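PDB 3JZD: iron-containing alcohol dehydrogenase from Ralstonia eutropha, which probably reduces maleylacetate to 3-oxoadipate with NADH or NADPH, as a homodimeric member of the iron-containing alcohol dehydrogenase family. Local coordinates for residues 198-203 and 281-286. Numbering follows the deposited sequence.
Sequences EGIRAL and ARIRRA
Arg201 and Ala286 have the nearest CA atoms, 4.6 Å apart, between segments 198-203 and 281-286, parts of helices 190-212 and 277-287; the axes of the segments come within 8.8 Å and run in roughly the same direction at a crossing angle of -33°. Such closeness suits alanine: the methyl of Ala286 points toward the other helix, and its CB lies 3.9 Å from CG2 of Ile200. Beta-branched Ile200 fills the interface with both arms. Its CG2 meets Ala286, while CG1, beside the backbone N (chi1 -61°), carries CD1 one turn back along the partner helix to within 3.9 Å of Ile283 CG1. Leu183 touches both isoleucines, and Ile283 also packs on Leu298 of helix 294-304, so the apolar seam merges with a larger core.

At the solvent-facing margin Arg201 passes beside Ala286. Its CA makes a C-H...O contact of 3.4 Å with Ala286 O, near the end of helix 277-287, and its guanidinium lies obliquely by the alanine methyl, NH1 4.0 Å from CB. A bend at chi3 (-26°) turns the group back to its own helix, where NE donates in plane to Glu198 OE1 at 3.3 Å, nearly along the acceptor's C-O axis; NH2 adds a weak bond to the same oxygen. Glu197 of helix 190-212 forms salt bridges with Arg282 and Arg285, tying the helices together by charge. An alanine-isoleucine seam edged by Arg-Glu ion pairs thus joins two helices of the helical C-terminal domain of the iron-containing alcohol dehydrogenase fold.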
loop_
_atom_site.group_PDB
_atom_site.type_symbol
_atom_site.label_atom_id
_atom_site.label_comp_id
_atom_site.label_asym_id
_atom_site.label_seq_id
_atom_site.Cartn_x
_atom_site.Cartn_y
_atom_site.Cartn_z
ATOM N N GLU A 198 10.665 -2.393 -4.558
ATOM C CA GLU A 198 10.864 -0.937 -4.658
ATOM C C GLU A 198 11.712 -0.378 -3.479
ATOM O O GLU A 198 12.573 0.522 -3.633
ATOM C CB GLU A 198 9.490 -0.253 -4.675
ATOM C CG GLU A 198 9.505 1.229 -4.598
ATOM C CD GLU A 198 9.916 1.884 -5.900
ATOM O OE1 GLU A 198 10.475 1.191 -6.786
ATOM O OE2 GLU A 198 9.634 3.103 -6.028
ATOM N N GLY A 199 11.436 -0.876 -2.301
ATOM C CA GLY A 199 12.234 -0.485 -1.128
ATOM C C GLY A 199 13.711 -0.855 -1.307
ATOM O O GLY A 199 14.611 -0.039 -1.036
ATOM N N ILE A 200 13.966 -2.068 -1.805
ATOM C CA ILE A 200 15.330 -2.491 -1.995
ATOM C C ILE A 200 15.977 -1.582 -3.039
ATOM O O ILE A 200 17.106 -1.155 -2.871
ATOM C CB ILE A 200 15.466 -4.021 -2.361
ATOM C CG1 ILE A 200 14.900 -4.896 -1.215
ATOM C CG2 ILE A 200 16.937 -4.396 -2.605
ATOM C CD1 ILE A 200 14.902 -6.426 -1.479
ATOM N N ARG A 201 15.240 -1.257 -4.096
ATOM C CA ARG A 201 15.781 -0.471 -5.178
ATOM C C ARG A 201 16.157 0.916 -4.688
ATOM O O ARG A 201 17.218 1.429 -5.026
ATOM C CB ARG A 201 14.754 -0.347 -6.293
ATOM C CG ARG A 201 15.292 -0.309 -7.662
ATOM C CD ARG A 201 14.207 -0.027 -8.742
ATOM N NE ARG A 201 12.825 -0.434 -8.387
ATOM C CZ ARG A 201 12.309 -1.679 -8.430
ATOM N NH1 ARG A 201 13.064 -2.756 -8.783
ATOM N NH2 ARG A 201 11.019 -1.842 -8.065
ATOM N N ALA A 202 15.279 1.514 -3.889
ATOM C CA ALA A 202 15.501 2.854 -3.360
ATOM C C ALA A 202 16.765 2.908 -2.470
ATOM O O ALA A 202 17.597 3.799 -2.598
ATOM C CB ALA A 202 14.264 3.348 -2.601
ATOM N N LEU A 203 16.886 1.964 -1.569
ATOM C CA LEU A 203 18.059 1.902 -0.675
ATOM C C LEU A 203 19.343 1.535 -1.400
ATOM O O LEU A 203 20.386 2.108 -1.172
ATOM C CB LEU A 203 17.790 0.947 0.477
ATOM C CG LEU A 203 16.779 1.534 1.486
ATOM C CD1 LEU A 203 15.940 0.463 2.175
ATOM C CD2 LEU A 203 17.471 2.469 2.480
ATOM N N ALA A 281 16.050 -13.641 -7.643
ATOM C CA ALA A 281 16.023 -12.886 -8.890
ATOM C C ALA A 281 15.427 -11.460 -8.735
ATOM O O ALA A 281 15.855 -10.530 -9.403
ATOM C CB ALA A 281 15.307 -13.681 -10.021
ATOM N N ARG A 282 14.425 -11.295 -7.885
ATOM C CA ARG A 282 13.859 -9.983 -7.618
ATOM C C ARG A 282 14.816 -9.154 -6.780
ATOM O O ARG A 282 14.968 -7.970 -7.023
ATOM C CB ARG A 282 12.477 -10.063 -6.959
ATOM C CG ARG A 282 11.445 -10.704 -7.891
ATOM C CD ARG A 282 10.058 -10.774 -7.353
ATOM N NE ARG A 282 9.441 -9.445 -7.241
ATOM C CZ ARG A 282 8.154 -9.246 -6.966
ATOM N NH1 ARG A 282 7.360 -10.298 -6.759
ATOM N NH2 ARG A 282 7.661 -8.005 -6.911
ATOM N N ILE A 283 15.493 -9.760 -5.815
ATOM C CA ILE A 283 16.449 -8.994 -5.051
ATOM C C ILE A 283 17.608 -8.539 -5.953
ATOM O O ILE A 283 18.091 -7.418 -5.829
ATOM C CB ILE A 283 16.966 -9.783 -3.884
ATOM C CG1 ILE A 283 15.824 -10.009 -2.861
ATOM C CG2 ILE A 283 18.181 -9.077 -3.286
ATOM C CD1 ILE A 283 16.189 -11.073 -1.796
ATOM N N ARG A 284 18.038 -9.411 -6.856
ATOM C CA ARG A 284 19.137 -9.116 -7.788
ATOM C C ARG A 284 18.792 -7.973 -8.721
ATOM O O ARG A 284 19.598 -7.052 -8.900
ATOM C CB ARG A 284 19.506 -10.354 -8.584
ATOM C CG ARG A 284 20.204 -11.377 -7.697
ATOM C CD ARG A 284 20.357 -12.763 -8.335
ATOM N NE ARG A 284 20.878 -12.686 -9.694
ATOM C CZ ARG A 284 20.347 -13.276 -10.766
ATOM N NH1 ARG A 284 19.286 -14.083 -10.679
ATOM N NH2 ARG A 284 20.912 -13.069 -11.941
ATOM N N ARG A 285 17.578 -8.021 -9.272
ATOM C CA ARG A 285 17.085 -6.966 -10.154
ATOM C C ARG A 285 17.048 -5.646 -9.406
ATOM O O ARG A 285 17.460 -4.631 -9.940
ATOM C CB ARG A 285 15.687 -7.309 -10.663
ATOM C CG ARG A 285 15.126 -6.334 -11.673
ATOM C CD ARG A 285 13.839 -6.848 -12.323
ATOM N NE ARG A 285 12.773 -7.074 -11.344
ATOM C CZ ARG A 285 11.594 -7.648 -11.611
ATOM N NH1 ARG A 285 11.304 -8.067 -12.843
ATOM N NH2 ARG A 285 10.691 -7.819 -10.644
ATOM N N ALA A 286 16.557 -5.649 -8.169
ATOM C CA ALA A 286 16.434 -4.407 -7.421
ATOM C C ALA A 286 17.806 -3.832 -6.962
ATOM O O ALA A 286 17.935 -2.635 -6.713
ATOM C CB ALA A 286 15.478 -4.613 -6.230
#